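PDB 4N03: ABC-type branched-chain amino acid transport systems periplasmic component-like protein from Thermomonospora curvata, which probably captures fatty acids, such as the palmitic acid bound in this crystal, and delivers them to an ABC transporter. Local coordinates for residues Val23-Gly26 and Pro27-Asp31; Ala257-Pro260 and Gln261-Ala264; Pro266-Pro269 and Ala270-Gly274; Gly338-Asn341 and Ala342-Glu346. One frame throughout, in Å; residues are numbered along the deposited sequence. Where two conformers were deposited one is given.

Overall arrangement
The four contacts, all local, fall into two groups on opposite sides of the chain's centre. Contacts 2 and 3 touch, through L262 and L263 on K268, L271 and V272, and both belong to the crossover between strands 251-253 and 275-279 of the seven-stranded mixed sheet. Contacts 1 and 4 lie on the other side, their centres about 16 Å apart, and strand 333-334, which pairs with strand 24-25, runs on into the helix of contact 4. Contact 1 is a surface turn held by backbone, water and an arginine; contact 4 is buried, a helix end whose histidine and arginine find polar partners. Contacts 2 and 3, partly buried, combine short helical turns with leucine packing.

Contact 1: Val23-Gly26 and Pro27-Asp31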
loop_
_atom_site.group_PDB
_atom_site.type_symbol
_atom_site.label_atom_id
_atom_site.label_comp_id
_atom_site.label_asym_id
_atom_site.label_seq_id
_atom_site.Cartn_x
_atom_site.Cartn_y
_atom_site.Cartn_z
ATOM N N VAL A 23 27.926 -1.859 -19.637
ATOM C CA VAL A 23 26.789 -1.303 -18.936
ATOM C C VAL A 23 27.277 -0.345 -17.863
ATOM O O VAL A 23 28.094 -0.670 -17.024
ATOM C CB VAL A 23 25.910 -2.430 -18.344
ATOM C CG1 VAL A 23 24.824 -1.846 -17.460
ATOM C CG2 VAL A 23 25.374 -3.328 -19.444
ATOM N N LYS A 24 26.737 0.880 -17.897
ATOM C CA LYS A 24 27.046 1.858 -16.870
ATOM C C LYS A 24 26.467 1.422 -15.523
ATOM O O LYS A 24 25.364 0.916 -15.450
ATOM C CB LYS A 24 26.499 3.238 -17.251
ATOM C CG LYS A 24 27.136 3.877 -18.474
ATOM C CD LYS A 24 26.362 5.121 -18.904
ATOM C CE LYS A 24 26.877 5.734 -20.189
ATOM N NZ LYS A 24 25.785 6.536 -20.799
ATOM N N GLN A 25 27.269 1.581 -14.474
ATOM C CA GLN A 25 26.927 1.073 -13.155
ATOM C C GLN A 25 26.806 2.218 -12.141
ATOM O O GLN A 25 27.790 2.809 -11.775
ATOM C CB GLN A 25 27.985 0.060 -12.708
ATOM C CG GLN A 25 28.140 -1.126 -13.674
ATOM C CD GLN A 25 29.219 -2.148 -13.324
ATOM O OE1 GLN A 25 29.139 -3.258 -13.833
ATOM N NE2 GLN A 25 30.197 -1.814 -12.555
ATOM N N GLY A 26 25.601 2.425 -11.628
ATOM C CA GLY A 26 25.393 3.416 -10.583
ATOM C C GLY A 26 25.668 2.857 -9.220
ATOM O O GLY A 26 26.205 1.739 -9.064
ATOM N N PRO A 27 25.309 3.614 -8.188
ATOM C CA PRO A 27 25.451 3.101 -6.809
ATOM C C PRO A 27 24.752 1.763 -6.619
ATOM O O PRO A 27 23.670 1.544 -7.124
ATOM C CB PRO A 27 24.829 4.222 -5.955
ATOM C CG PRO A 27 24.797 5.402 -6.820
ATOM C CD PRO A 27 24.684 4.944 -8.231
ATOM N N GLY A 28 25.397 0.868 -5.877
ATOM C CA GLY A 28 24.831 -0.423 -5.650
ATOM C C GLY A 28 24.970 -1.420 -6.804
ATOM O O GLY A 28 24.550 -2.553 -6.672
ATOM N N VAL A 29 25.613 -1.031 -7.897
ATOM C CA VAL A 29 25.738 -1.888 -9.049
ATOM C C VAL A 29 27.194 -2.209 -9.258
ATOM O O VAL A 29 28.024 -1.320 -9.324
ATOM C CB VAL A 29 25.198 -1.241 -10.323
ATOM C CG1 VAL A 29 25.252 -2.224 -11.481
ATOM C CG2 VAL A 29 23.762 -0.821 -10.115
ATOM N N THR A 30 27.505 -3.498 -9.320
ATOM C CA THR A 30 28.849 -3.959 -9.669
ATOM C C THR A 30 28.768 -4.792 -10.900
ATOM O O THR A 30 27.724 -4.975 -11.497
ATOM C CB THR A 30 29.454 -4.776 -8.515
ATOM O OG1 THR A 30 28.672 -5.939 -8.334
ATOM C CG2 THR A 30 29.512 -3.949 -7.255
ATOM N N ASP A 31 29.912 -5.384 -11.278
ATOM C CA ASP A 31 29.955 -6.244 -12.464
ATOM C C ASP A 31 29.117 -7.535 -12.341
ATOM O O ASP A 31 28.747 -8.110 -13.360
ATOM C CB ASP A 31 31.415 -6.530 -12.909
ATOM C CG ASP A 31 32.289 -7.121 -11.804
ATOM O OD1 ASP A 31 31.768 -7.541 -10.760
ATOM O OD2 ASP A 31 33.525 -7.213 -12.016
HETATM O O HOH W 1 29.024 1.390 -9.181
#
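One face of the Q25 side-chain amide is turned to the T30-D31 peptide, with CD 3.6 Å from T30 C, while R73 NH2 donates a hydrogen bond to Q25 OE1. Q25 and T30 flank a chain reversal: strand 24-25, paired in parallel with strand 333-334, leads into a type II beta turn from G26 to V29. Although Q25 OE1 and T30 O are both acceptors and stand only 3.2 Å apart, the guanidinium of R73 bonds to both, its NE reaching the carbonyl, which probably offsets their repulsion. With chi1 at -58°, CG is anti to the carbonyl carbon and the rest of the chain runs extended across V29, whose CG1 lies 3.8 Å from Q25 CB. Replacing Q25 by an alanine would probably leave R73 NH2 without this acceptor and uncover the T30 peptide. The turn itself closes through V29 N, which donates to G26 O at 3.1 Å (N-H...O 145°), and G28 fits its third position with a positive phi of 78°. In the mouth of the turn, water 1 lies 2.8 Å from G26 O and 2.9 Å from V29 O.

Contact 2: Ala257-Pro260 and Gln261-Ala264; sequences AYSP and QLLA
P260 O accepts a hydrogen bond from L263 N, 2.9 Å away, with the donor standing above the carbonyl plane. One residue earlier S259 O receives L262 N at 3.0 Å in the same manner. These successive i to i+3 bonds make a short 3-10 turn, lying between strand 251-253 and helix 268-271; P260, which has no N-H to offer, stands at its start. The side chains close round that turn. The Y258 ring has P260 N over one face, 3.8 Å above its plane and offset toward the rim, and L263 CD2 at its edge. Y258 and L263 cross at about a right angle, and the contact is tight, for Y258 OH is 3.1 Å from L263 CD1; the Y258 hydroxyl is hydrogen-bonded to G382 O. Q261 folds back at chi2 (74°), which brings OE1 to 3.4 Å from S259 CB. L262 CG meets S259 OG at 3.5 Å, and the L262 side chain packs on P232 and A236 of helix 232-244. An alanine in place of L262 would probably open a gap between S259 and helix 232-244. The S259 side chain lies about 8 Å from the bound palmitic acid. Since S259 O and P260 O are taken up by the turn, what the two leucines offer is chiefly apolar, and they pack the turn against helices 232-244 and 268-271.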
loop_
_atom_site.group_PDB
_atom_site.type_symbol
_atom_site.label_atom_id
_atom_site.label_comp_id
_atom_site.label_asym_id
_atom_site.label_seq_id
_atom_site.Cartn_x
_atom_site.Cartn_y
_atom_site.Cartn_z
ATOM N N ALA A 257 -5.895 -1.683 7.047
ATOM C CA ALA A 257 -6.596 -1.798 8.328
ATOM C C ALA A 257 -7.118 -3.235 8.548
ATOM O O ALA A 257 -8.268 -3.420 8.938
ATOM C CB ALA A 257 -7.720 -0.770 8.429
ATOM N N TYR A 258 -6.284 -4.242 8.285
ATOM C CA TYR A 258 -6.652 -5.664 8.333
ATOM C C TYR A 258 -5.428 -6.490 8.039
ATOM O O TYR A 258 -4.625 -6.147 7.217
ATOM C CB TYR A 258 -7.743 -5.957 7.290
ATOM C CG TYR A 258 -8.047 -7.403 7.202
ATOM C CD1 TYR A 258 -8.693 -8.039 8.248
ATOM C CD2 TYR A 258 -7.740 -8.155 6.089
ATOM C CE1 TYR A 258 -8.926 -9.424 8.198
ATOM C CE2 TYR A 258 -8.012 -9.521 6.035
ATOM C CZ TYR A 258 -8.623 -10.129 7.086
ATOM O OH TYR A 258 -8.911 -11.491 7.066
ATOM N N SER A 259 -5.314 -7.627 8.737
ATOM C CA SER A 259 -4.404 -8.723 8.408
ATOM C C SER A 259 -5.188 -10.000 8.668
ATOM O O SER A 259 -5.987 -10.078 9.585
ATOM C CB SER A 259 -3.182 -8.663 9.334
ATOM O OG SER A 259 -3.578 -8.948 10.677
ATOM N N PRO A 260 -4.932 -11.061 7.884
ATOM C CA PRO A 260 -5.631 -12.306 8.131
ATOM C C PRO A 260 -5.320 -12.962 9.464
ATOM O O PRO A 260 -6.162 -13.695 9.976
ATOM C CB PRO A 260 -5.142 -13.212 7.009
ATOM C CG PRO A 260 -4.626 -12.327 5.962
ATOM C CD PRO A 260 -4.117 -11.116 6.665
ATOM N N GLN A 261 -4.217 -12.600 10.081
ATOM C CA GLN A 261 -3.925 -13.092 11.420
ATOM C C GLN A 261 -5.059 -12.756 12.387
ATOM O O GLN A 261 -5.277 -13.422 13.397
ATOM C CB GLN A 261 -2.636 -12.469 11.962
ATOM C CG GLN A 261 -1.368 -13.028 11.377
ATOM C CD GLN A 261 -1.054 -12.615 9.973
ATOM O OE1 GLN A 261 -1.665 -11.663 9.414
ATOM N NE2 GLN A 261 -0.049 -13.241 9.409
ATOM N N LEU A 262 -5.734 -11.618 12.157
ATOM C CA LEU A 262 -6.805 -11.218 13.053
ATOM C C LEU A 262 -7.956 -12.241 13.102
ATOM O O LEU A 262 -8.695 -12.303 14.070
ATOM C CB LEU A 262 -7.387 -9.871 12.646
ATOM C CG LEU A 262 -6.444 -8.683 12.597
ATOM C CD1 LEU A 262 -7.184 -7.421 12.140
ATOM C CD2 LEU A 262 -5.742 -8.445 13.927
ATOM N N LEU A 263 -8.082 -13.060 12.059
ATOM C CA LEU A 263 -9.132 -14.069 12.021
ATOM C C LEU A 263 -8.895 -15.225 12.976
ATOM O O LEU A 263 -9.854 -15.903 13.328
ATOM C CB LEU A 263 -9.355 -14.580 10.607
ATOM C CG LEU A 263 -9.748 -13.526 9.587
ATOM C CD1 LEU A 263 -10.088 -14.127 8.273
ATOM C CD2 LEU A 263 -10.919 -12.659 10.049
ATOM N N ALA A 264 -7.671 -15.349 13.476
ATOM C CA ALA A 264 -7.315 -16.350 14.454
ATOM C C ALA A 264 -7.430 -15.809 15.846
ATOM O O ALA A 264 -6.981 -16.476 16.770
ATOM C CB ALA A 264 -5.903 -16.869 14.189
#

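Contact 3: Pro266-Pro269 and Ala270-Gly274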
loop_
_atom_site.group_PDB
_atom_site.type_symbol
_atom_site.label_atom_id
_atom_site.label_comp_id
_atom_site.label_asym_id
_atom_site.label_seq_id
_atom_site.Cartn_x
_atom_site.Cartn_y
_atom_site.Cartn_z
ATOM N N PRO A 266 -10.240 -13.441 18.707
ATOM C CA PRO A 266 -11.639 -13.258 18.930
ATOM C C PRO A 266 -12.263 -12.102 18.145
ATOM O O PRO A 266 -13.463 -11.974 18.135
ATOM C CB PRO A 266 -11.728 -13.014 20.438
ATOM C CG PRO A 266 -10.572 -13.767 20.981
ATOM C CD PRO A 266 -9.496 -13.474 19.979
ATOM N N ALA A 267 -11.469 -11.302 17.431
ATOM C CA ALA A 267 -12.030 -10.278 16.573
ATOM C C ALA A 267 -12.709 -10.824 15.352
ATOM O O ALA A 267 -13.451 -10.094 14.693
ATOM C CB ALA A 267 -10.939 -9.287 16.167
ATOM N N LYS A 268 -12.474 -12.109 15.033
ATOM C CA LYS A 268 -12.984 -12.676 13.776
ATOM C C LYS A 268 -14.446 -12.365 13.462
ATOM O O LYS A 268 -14.745 -11.909 12.346
ATOM C CB LYS A 268 -12.751 -14.189 13.736
ATOM C CG LYS A 268 -13.288 -14.895 12.509
ATOM C CD LYS A 268 -13.164 -16.416 12.540
ATOM C CE LYS A 268 -13.827 -17.000 11.308
ATOM N NZ LYS A 268 -15.323 -16.907 11.315
ATOM N N PRO A 269 -15.381 -12.621 14.376
ATOM C CA PRO A 269 -16.786 -12.372 14.042
ATOM C C PRO A 269 -17.101 -10.905 13.723
ATOM O O PRO A 269 -18.040 -10.630 12.986
ATOM C CB PRO A 269 -17.569 -12.846 15.294
ATOM C CG PRO A 269 -16.583 -13.479 16.143
ATOM C CD PRO A 269 -15.219 -13.216 15.709
ATOM N N ALA A 270 -16.317 -10.001 14.290
ATOM C CA ALA A 270 -16.473 -8.561 14.021
ATOM C C ALA A 270 -15.744 -8.099 12.763
ATOM O O ALA A 270 -15.887 -6.918 12.397
ATOM C CB ALA A 270 -15.969 -7.769 15.208
ATOM N N LEU A 271 -15.072 -9.018 12.077
ATOM C CA LEU A 271 -14.391 -8.692 10.849
ATOM C C LEU A 271 -15.031 -9.344 9.636
ATOM O O LEU A 271 -14.920 -8.819 8.530
ATOM C CB LEU A 271 -12.903 -9.059 10.925
ATOM C CG LEU A 271 -12.158 -8.277 12.011
ATOM C CD1 LEU A 271 -10.817 -8.944 12.223
ATOM C CD2 LEU A 271 -12.051 -6.778 11.668
ATOM N N VAL A 272 -15.714 -10.493 9.791
ATOM C CA VAL A 272 -16.236 -11.240 8.635
ATOM C C VAL A 272 -17.660 -10.890 8.257
ATOM O O VAL A 272 -18.201 -11.423 7.294
ATOM C CB VAL A 272 -16.066 -12.757 8.799
ATOM C CG1 VAL A 272 -14.593 -13.137 8.905
ATOM C CG2 VAL A 272 -16.903 -13.275 9.946
ATOM N N GLU A 273 -18.248 -9.963 9.003
ATOM C CA GLU A 273 -19.474 -9.282 8.579
ATOM C C GLU A 273 -19.427 -7.826 8.990
ATOM O O GLU A 273 -18.927 -7.529 10.047
ATOM C CB GLU A 273 -20.747 -9.911 9.141
ATOM C CG GLU A 273 -20.880 -9.878 10.613
ATOM C CD GLU A 273 -22.247 -10.358 11.120
ATOM O OE1 GLU A 273 -23.298 -9.924 10.612
ATOM O OE2 GLU A 273 -22.266 -11.129 12.097
ATOM N N GLY A 274 -19.926 -6.959 8.126
ATOM C CA GLY A 274 -20.046 -5.535 8.437
ATOM C C GLY A 274 -18.781 -4.727 8.369
ATOM O O GLY A 274 -18.830 -3.550 8.766
HETATM O O HOH W 2 -20.238 -12.287 13.037
#
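L271 climbs back over A267 and K268, atom by atom. L271 CB lies 3.7 Å from K268 O, L271 CG sits 3.5 Å from A267 O, and L271 CD1 ends 4.0 Å from A267 CB while also packing on L262 CB. Setting CG anti to the carbonyl carbon (chi1 -62°) is what directs the branch back along the helix. This short, weakly bonded helix, about 268-271, is the helical element of a beta-alpha-beta unit between strands 251-253 and 275-279, and A267, A270 and L271 all rest on helix 232-244, with A239 beneath the last two.

K268 O gathers two amides at the end of the turn. L271 N reaches K268 O at 2.9 Å from above the carbonyl plane, an i to i+3 bond, whereas V272 N approaches K268 O at 3.1 Å nearly along the C=O axis, as i to i+4. The bond from A270 N to A267 O is weak. V272 also drapes CG2 close to K268 O, and its side chain crosses that of K268 obliquely. The lysine stays extended until chi4, where it bends (-71°), and in one of its two conformers the K268 ammonium makes a salt bridge with E377, whose side chain touches V272 too. On the outer side the contact becomes polar: E273, its CG held between the backbone N and the carbonyl carbon, extends its carboxylate toward water 2, which donates one proton to E273 OE2 and the other to P269 O at 2.8 Å.

Contact 4: Gly338-Asn341 and Ala342-Glu346; sequences GLIN and AHRSE
I340 sends CG1 anti to its backbone N (chi1 -161°), and R344 turns CG away from its carbonyl carbon, beside the backbone N, before bending at chi2 (-90°); the two chains thus lie side by side, pointing the same way. Their touch is between I340 CG1 and R344 CG, 4.1 Å apart, and the same R344 CG lies 3.3 Å from I340 O. H343 sets its ring alongside, with CD2 4.0 Å above one face of the R344 guanidinium and offset toward the rim. The backbone beneath is the last turn of helix 336-343. A342 N, H343 N and R344 N donate to G338 O, L339 O and I340 O, the H343 bond being 2.9 Å long and straight at 164°. A type I turn from H343 to E346 follows, in which E346 N bonds to H343 O, while S345 OG donates to A342 O at 2.8 Å, occupying a carbonyl near the helix end. Buried polar groups find partners around: H343 NE2 bonds to Q142 OE1, and the rings of F125 and F359 both meet the imidazole, while R344 reaches K139 O through NE and F359 O through NH1. Because these acceptors are backbone carbonyls and the arginine stands at the carbonyl end of a helix, its positive charge is likely to be eased by the helix as well as by its hydrogen bonds.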
loop_
_atom_site.group_PDB
_atom_site.type_symbol
_atom_site.label_atom_id
_atom_site.label_comp_id
_atom_site.label_asym_id
_atom_site.label_seq_id
_atom_site.Cartn_x
_atom_site.Cartn_y
_atom_site.Cartn_z
ATOM N N GLY A 338 19.203 6.144 -15.709
ATOM C CA GLY A 338 18.769 5.107 -16.636
ATOM C C GLY A 338 17.565 4.357 -16.088
ATOM O O GLY A 338 16.606 4.065 -16.796
ATOM N N LEU A 339 17.599 4.090 -14.795
ATOM C CA LEU A 339 16.539 3.312 -14.194
ATOM C C LEU A 339 15.222 4.050 -14.149
ATOM O O LEU A 339 14.170 3.529 -14.468
ATOM C CB LEU A 339 16.950 2.856 -12.803
ATOM C CG LEU A 339 15.967 1.901 -12.122
ATOM C CD1 LEU A 339 15.854 0.584 -12.880
ATOM C CD2 LEU A 339 16.430 1.609 -10.701
ATOM N N ILE A 340 15.244 5.318 -13.722
ATOM C CA ILE A 340 14.012 6.078 -13.619
ATOM C C ILE A 340 13.424 6.332 -14.992
ATOM O O ILE A 340 12.220 6.270 -15.167
ATOM C CB ILE A 340 14.150 7.357 -12.779
ATOM C CG1 ILE A 340 12.760 7.841 -12.328
ATOM C CG2 ILE A 340 14.893 8.434 -13.515
ATOM C CD1 ILE A 340 12.034 6.872 -11.413
ATOM N N ASN A 341 14.285 6.586 -15.975
ATOM C CA ASN A 341 13.753 6.840 -17.316
ATOM C C ASN A 341 13.136 5.563 -17.896
ATOM O O ASN A 341 12.115 5.610 -18.542
ATOM C CB ASN A 341 14.875 7.393 -18.186
ATOM C CG ASN A 341 15.212 8.836 -17.848
ATOM O OD1 ASN A 341 14.469 9.505 -17.156
ATOM N ND2 ASN A 341 16.346 9.250 -18.283
ATOM N N ALA A 342 13.718 4.394 -17.609
ATOM C CA ALA A 342 13.137 3.107 -18.004
ATOM C C ALA A 342 11.775 2.931 -17.338
ATOM O O ALA A 342 10.797 2.589 -17.984
ATOM C CB ALA A 342 14.060 1.952 -17.643
ATOM N N HIS A 343 11.693 3.201 -16.029
ATOM C CA HIS A 343 10.427 3.069 -15.334
ATOM C C HIS A 343 9.344 4.004 -15.929
ATOM O O HIS A 343 8.224 3.613 -16.211
ATOM C CB HIS A 343 10.600 3.402 -13.841
ATOM C CG HIS A 343 9.306 3.384 -13.116
ATOM N ND1 HIS A 343 8.498 2.278 -13.016
ATOM C CD2 HIS A 343 8.618 4.408 -12.553
ATOM C CE1 HIS A 343 7.393 2.599 -12.368
ATOM N NE2 HIS A 343 7.444 3.897 -12.077
ATOM N N ARG A 344 9.695 5.268 -16.101
ATOM C CA ARG A 344 8.738 6.335 -16.469
ATOM C C ARG A 344 8.400 6.311 -17.941
ATOM O O ARG A 344 7.639 7.189 -18.389
ATOM C CB ARG A 344 9.262 7.708 -16.107
ATOM C CG ARG A 344 9.400 7.951 -14.616
ATOM C CD ARG A 344 8.189 8.528 -13.993
ATOM N NE ARG A 344 8.222 8.568 -12.544
ATOM C CZ ARG A 344 7.216 8.195 -11.777
ATOM N NH1 ARG A 344 6.092 7.773 -12.278
ATOM N NH2 ARG A 344 7.324 8.312 -10.463
ATOM N N SER A 345 8.969 5.379 -18.699
ATOM C CA SER A 345 8.578 5.120 -20.080
ATOM C C SER A 345 7.350 4.253 -20.203
ATOM O O SER A 345 6.784 4.165 -21.286
ATOM C CB SER A 345 9.752 4.579 -20.880
ATOM O OG SER A 345 10.017 3.213 -20.554
ATOM N N GLU A 346 6.875 3.680 -19.098
ATOM C CA GLU A 346 5.756 2.705 -19.146
ATOM C C GLU A 346 4.438 3.338 -18.905
ATOM O O GLU A 346 4.123 3.768 -17.757
ATOM C CB GLU A 346 6.035 1.630 -18.077
ATOM C CG GLU A 346 4.960 0.576 -17.948
ATOM C CD GLU A 346 4.728 -0.160 -19.238
ATOM O OE1 GLU A 346 3.839 0.194 -20.012
ATOM O OE2 GLU A 346 5.452 -1.147 -19.515
#